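Local coordinates for hypothetical Membrane Spanning Protein (Bacillus cereus, PDB 2FB5) that probably condenses two ATP molecules into the messenger cyclic di-AMP as a diadenylate cyclase needed for efficient spore formation, at residues V97-E102 and L139-H144; P153-T158 and A170-S175. All blocks are in the same frame, centred on the assembly; numbering follows the deposited sequence.

Overall arrangement
Both contacts belong to the DisA-type nucleotide-binding domain, and their centres lie about 18 Å apart. They follow one another along the chain: interaction 1 joins strand 94-98 to strand 137-141 inside the mixed sheet, at the ends where both strands run out into loops, and interaction 2 comes later, where the loop after strand 144-150 lies against helix 166-175. The two meet directly, V97 CG1 of the strand standing 3.6 Å from L174 CD2 of the helix. This is one point where helix 166-175 packs on the sheet; A170 and A171 on L95 are others. The helix thus touches both the sheet and, through A170, I172, G173 and L174, the loop.

Interaction 1: V97-E102 and L139-H144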
loop_
_atom_site.group_PDB
_atom_site.type_symbol
_atom_site.label_atom_id
_atom_site.label_comp_id
_atom_site.label_asym_id
_atom_site.label_seq_id
_atom_site.Cartn_x
_atom_site.Cartn_y
_atom_site.Cartn_z
ATOM N N VAL A 97 25.946 6.538 -0.841
ATOM C CA VAL A 97 25.114 5.341 -0.683
ATOM C C VAL A 97 23.957 5.656 0.270
ATOM O O VAL A 97 24.187 6.096 1.399
ATOM C CB VAL A 97 25.931 4.184 -0.067
ATOM C CG1 VAL A 97 25.038 2.969 0.221
ATOM C CG2 VAL A 97 27.084 3.778 -0.994
ATOM N N VAL A 98 22.719 5.442 -0.172
ATOM C CA VAL A 98 21.608 5.518 0.759
ATOM C C VAL A 98 21.108 4.111 1.050
ATOM O O VAL A 98 20.586 3.441 0.159
ATOM C CB VAL A 98 20.462 6.406 0.244
ATOM C CG1 VAL A 98 19.392 6.538 1.317
ATOM C CG2 VAL A 98 21.011 7.768 -0.174
ATOM N N GLU A 99 21.306 3.669 2.291
ATOM C CA GLU A 99 20.823 2.377 2.746
ATOM C C GLU A 99 19.310 2.331 2.651
ATOM O O GLU A 99 18.616 3.290 3.048
ATOM C CB GLU A 99 21.251 2.107 4.191
ATOM C CG GLU A 99 21.015 0.667 4.632
ATOM C CD GLU A 99 21.641 0.342 5.987
ATOM O OE1 GLU A 99 22.755 0.831 6.277
ATOM O OE2 GLU A 99 21.010 -0.407 6.763
ATOM N N ARG A 100 18.802 1.230 2.105
ATOM C CA ARG A 100 17.353 1.059 1.974
ATOM C C ARG A 100 16.894 -0.108 2.868
ATOM O O ARG A 100 17.134 -0.060 4.079
ATOM C CB ARG A 100 16.919 1.004 0.480
ATOM C CG ARG A 100 17.096 2.380 -0.221
ATOM C CD ARG A 100 16.822 2.376 -1.729
ATOM N NE ARG A 100 15.401 2.404 -2.083
ATOM C CZ ARG A 100 14.771 1.420 -2.725
ATOM N NH1 ARG A 100 15.431 0.326 -3.075
ATOM N NH2 ARG A 100 13.485 1.526 -3.018
ATOM N N ASN A 101 16.252 -1.134 2.317
ATOM C CA ASN A 101 15.755 -2.220 3.165
ATOM C C ASN A 101 16.843 -3.205 3.624
ATOM O O ASN A 101 16.703 -3.847 4.669
ATOM C CB ASN A 101 14.582 -2.973 2.510
ATOM C CG ASN A 101 13.931 -3.988 3.464
ATOM O OD1 ASN A 101 13.486 -3.620 4.547
ATOM N ND2 ASN A 101 13.926 -5.276 3.081
ATOM N N GLU A 102 17.923 -3.326 2.858
ATOM C CA GLU A 102 18.959 -4.307 3.164
ATOM C C GLU A 102 20.198 -3.688 3.818
ATOM O O GLU A 102 20.673 -2.616 3.400
ATOM C CB GLU A 102 19.336 -5.097 1.903
ATOM C CG GLU A 102 18.148 -5.808 1.283
ATOM C CD GLU A 102 18.395 -6.344 -0.124
ATOM O OE1 GLU A 102 19.554 -6.357 -0.601
ATOM O OE2 GLU A 102 17.400 -6.755 -0.758
ATOM N N LEU A 139 28.253 6.656 3.417
ATOM C CA LEU A 139 27.090 5.821 3.705
ATOM C C LEU A 139 26.095 6.630 4.521
ATOM O O LEU A 139 26.461 7.194 5.550
ATOM C CB LEU A 139 27.494 4.586 4.506
ATOM C CG LEU A 139 26.376 3.700 5.097
ATOM C CD1 LEU A 139 25.367 3.273 4.019
ATOM C CD2 LEU A 139 26.999 2.473 5.768
ATOM N N VAL A 140 24.840 6.655 4.072
ATOM C CA VAL A 140 23.771 7.372 4.771
ATOM C C VAL A 140 22.763 6.326 5.267
ATOM O O VAL A 140 22.342 5.458 4.500
ATOM C CB VAL A 140 23.067 8.375 3.821
ATOM C CG1 VAL A 140 21.722 8.835 4.379
ATOM C CG2 VAL A 140 23.972 9.569 3.509
ATOM N N LYS A 141 22.416 6.390 6.550
ATOM C CA LYS A 141 21.328 5.586 7.088
ATOM C C LYS A 141 20.331 6.572 7.665
ATOM O O LYS A 141 20.617 7.211 8.668
ATOM C CB LYS A 141 21.827 4.642 8.174
ATOM C CG LYS A 141 20.735 3.915 8.953
ATOM C CD LYS A 141 20.096 2.810 8.124
ATOM C CE LYS A 141 19.196 1.933 8.977
ATOM N NZ LYS A 141 18.770 0.737 8.191
ATOM N N ASN A 142 19.176 6.686 7.016
ATOM C CA ASN A 142 18.131 7.633 7.422
ATOM C C ASN A 142 18.681 9.063 7.472
ATOM O O ASN A 142 19.021 9.615 6.424
ATOM C CB ASN A 142 17.451 7.181 8.735
ATOM C CG ASN A 142 16.107 7.870 8.977
ATOM O OD1 ASN A 142 15.566 8.552 8.099
ATOM N ND2 ASN A 142 15.563 7.691 10.186
ATOM N N ASN A 143 18.804 9.656 8.663
ATOM C CA ASN A 143 19.249 11.041 8.777
ATOM C C ASN A 143 20.669 11.171 9.345
ATOM O O ASN A 143 21.038 12.220 9.882
ATOM C CB ASN A 143 18.247 11.887 9.604
ATOM C CG ASN A 143 16.813 11.747 9.110
ATOM O OD1 ASN A 143 15.894 11.443 9.895
ATOM N ND2 ASN A 143 16.612 11.947 7.812
ATOM N N HIS A 144 21.464 10.103 9.217
ATOM C CA HIS A 144 22.852 10.126 9.674
ATOM C C HIS A 144 23.809 9.814 8.532
ATOM O O HIS A 144 23.493 9.027 7.645
ATOM C CB HIS A 144 23.092 9.093 10.794
ATOM C CG HIS A 144 22.478 9.461 12.108
ATOM N ND1 HIS A 144 23.188 10.083 13.113
ATOM C CD2 HIS A 144 21.229 9.278 12.593
ATOM C CE1 HIS A 144 22.396 10.297 14.148
ATOM N NE2 HIS A 144 21.199 9.823 13.860
HETATM O O HOH W 1 17.219 1.852 5.821
HETATM O O HOH W 2 18.487 5.280 4.891
#
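The ammonium nitrogen of K141 is held by two partners: NZ donates to E99 OE2 at 2.9 Å in a salt bridge, and to a water 3.0 Å from NZ that in turn donates to R100 O. The carboxylate is met from above, NZ lying about 60° out of its plane. A bend at chi2 (74°) folds the otherwise extended lysine back toward E99, laying its CD 3.6 Å from E99 CD. A second water joins the diverging chains, donating to E99 O and accepting from N142 N in the type II' turn K141-H144. Before this, the strands pair in parallel register, V97 with L139 and V98 with V140. V140 N donates to V97 O at 2.8 Å, and E99 N to V140 O at 3.0 Å; the latter is straighter, with 165° at the hydrogen. On the V97 face, CG1 of V97 touches CD1 of L139 at 3.8 Å. R100 turns away and bonds Y69 O and D179 O. This parallel pair is central in the mixed sheet of the DisA-type nucleotide-binding domain, with salt bridge and waters joining the chains just past it; strand 181-185 flanks strand 94-98, and strand 144-150 flanks strand 137-141.

Interaction 2: P153-T158 and A170-S175; sequences PLTKST and AAIGLS
A carbonyl oxygen, P153 O, rests against a helix face with alpha carbons as its partners across the contact: G173 CA lies 3.4 Å from P153 O and A170 CA 3.6 Å from it, and both meet the criteria for CA-H...O contacts, with angles at the hydrogen of 145° and 152°. G173 has no side chain, and so the loop backbone comes right up to its alpha carbon, with T155 N 3.5 Å from G173 CA. P153 O also stands 3.4 Å from A170 O, a pair of acceptors that cannot bond each other; A170 O instead accepts the helical bond from L174 N.

Apolar contacts surround this backbone meeting point. L154 starts away from the helix, but its CD2 methyl returns to A170 CB at 3.7 Å. T155 points inward and sets CB 3.8 Å from CG2 of I172, the two side chains crossing at a slant. With OG1 placed opposite its own backbone nitrogen (chi1 -173°), the hydroxyl accepts from S157 N at 3.0 Å, an ST turn, and is also bonded to E176 just past the segment. At the other end, the P153 ring lays CD 4.1 Å from L174 CD1. These contacts dock a loop without regular structure, after strand 144-150, on helix 166-175, and R169 bonds T155 through backbone and side chain. The helix in turn packs against the sheet, with A171 and L174 touching strands 94-98 and 181-185, and A171 and S175 reaching strand 192-196.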
loop_
_atom_site.group_PDB
_atom_site.type_symbol
_atom_site.label_atom_id
_atom_site.label_comp_id
_atom_site.label_asym_id
_atom_site.label_seq_id
_atom_site.Cartn_x
_atom_site.Cartn_y
_atom_site.Cartn_z
ATOM N N PRO A 153 32.162 -2.613 -3.618
ATOM C CA PRO A 153 32.557 -3.562 -4.686
ATOM C C PRO A 153 32.353 -2.918 -6.066
ATOM O O PRO A 153 31.405 -2.151 -6.252
ATOM C CB PRO A 153 31.598 -4.743 -4.480
ATOM C CG PRO A 153 30.389 -4.120 -3.851
ATOM C CD PRO A 153 30.911 -3.028 -2.952
ATOM N N LEU A 154 33.262 -3.176 -7.000
ATOM C CA LEU A 154 33.151 -2.596 -8.332
ATOM C C LEU A 154 32.455 -3.588 -9.239
ATOM O O LEU A 154 32.754 -4.783 -9.174
ATOM C CB LEU A 154 34.537 -2.276 -8.904
ATOM C CG LEU A 154 35.475 -1.370 -8.112
ATOM C CD1 LEU A 154 36.828 -1.299 -8.812
ATOM C CD2 LEU A 154 34.869 0.021 -7.937
ATOM N N THR A 155 31.541 -3.115 -10.085
ATOM C CA THR A 155 30.923 -4.019 -11.057
ATOM C C THR A 155 31.974 -4.646 -11.980
ATOM O O THR A 155 32.943 -3.988 -12.359
ATOM C CB THR A 155 29.819 -3.352 -11.901
ATOM O OG1 THR A 155 29.175 -4.351 -12.701
ATOM C CG2 THR A 155 30.373 -2.243 -12.805
ATOM N N LYS A 156 31.772 -5.916 -12.312
ATOM C CA LYS A 156 32.586 -6.623 -13.309
ATOM C C LYS A 156 31.894 -6.576 -14.666
ATOM O O LYS A 156 32.497 -6.916 -15.687
ATOM C CB LYS A 156 32.769 -8.098 -12.937
ATOM C CG LYS A 156 32.790 -8.424 -11.447
ATOM C CD LYS A 156 34.174 -8.223 -10.830
ATOM C CE LYS A 156 34.148 -8.517 -9.323
ATOM N NZ LYS A 156 35.519 -8.548 -8.735
ATOM N N SER A 157 30.624 -6.164 -14.668
ATOM C CA SER A 157 29.785 -6.216 -15.863
ATOM C C SER A 157 30.514 -5.757 -17.115
ATOM O O SER A 157 31.080 -4.663 -17.148
ATOM C CB SER A 157 28.518 -5.388 -15.676
ATOM O OG SER A 157 27.816 -5.267 -16.902
ATOM N N THR A 158 30.502 -6.613 -18.134
ATOM C CA THR A 158 31.087 -6.291 -19.438
ATOM C C THR A 158 30.121 -5.428 -20.258
ATOM O O THR A 158 30.532 -4.731 -21.193
ATOM C CB THR A 158 31.453 -7.572 -20.230
ATOM O OG1 THR A 158 30.260 -8.301 -20.547
ATOM C CG2 THR A 158 32.386 -8.469 -19.414
ATOM N N ALA A 170 31.599 1.568 -8.822
ATOM C CA ALA A 170 31.366 1.205 -7.416
ATOM C C ALA A 170 29.883 1.321 -7.067
ATOM O O ALA A 170 29.339 0.494 -6.328
ATOM C CB ALA A 170 32.198 2.088 -6.493
ATOM N N ALA A 171 29.247 2.365 -7.595
ATOM C CA ALA A 171 27.824 2.567 -7.435
ATOM C C ALA A 171 27.054 1.403 -8.050
ATOM O O ALA A 171 26.196 0.800 -7.403
ATOM C CB ALA A 171 27.406 3.879 -8.080
ATOM N N ILE A 172 27.367 1.099 -9.307
ATOM C CA ILE A 172 26.718 -0.003 -9.999
ATOM C C ILE A 172 26.984 -1.284 -9.228
ATOM O O ILE A 172 26.060 -2.062 -8.982
ATOM C CB ILE A 172 27.180 -0.121 -11.478
ATOM C CG1 ILE A 172 26.774 1.144 -12.246
ATOM C CG2 ILE A 172 26.563 -1.346 -12.143
ATOM C CD1 ILE A 172 27.399 1.249 -13.638
ATOM N N GLY A 173 28.233 -1.465 -8.808
ATOM C CA GLY A 173 28.671 -2.690 -8.129
ATOM C C GLY A 173 27.925 -2.955 -6.835
ATOM O O GLY A 173 27.502 -4.080 -6.577
ATOM N N LEU A 174 27.745 -1.914 -6.016
ATOM C CA LEU A 174 26.993 -2.073 -4.778
ATOM C C LEU A 174 25.505 -2.314 -5.064
ATOM O O LEU A 174 24.847 -3.115 -4.376
ATOM C CB LEU A 174 27.171 -0.857 -3.836
ATOM C CG LEU A 174 26.494 -1.075 -2.475
ATOM C CD1 LEU A 174 27.093 -2.288 -1.717
ATOM C CD2 LEU A 174 26.487 0.196 -1.597
ATOM N N SER A 175 24.982 -1.640 -6.084
ATOM C CA SER A 175 23.568 -1.767 -6.429
ATOM C C SER A 175 23.183 -3.161 -6.945
ATOM O O SER A 175 21.990 -3.508 -6.942
ATOM C CB SER A 175 23.152 -0.689 -7.436
ATOM O OG SER A 175 23.560 -1.025 -8.751
#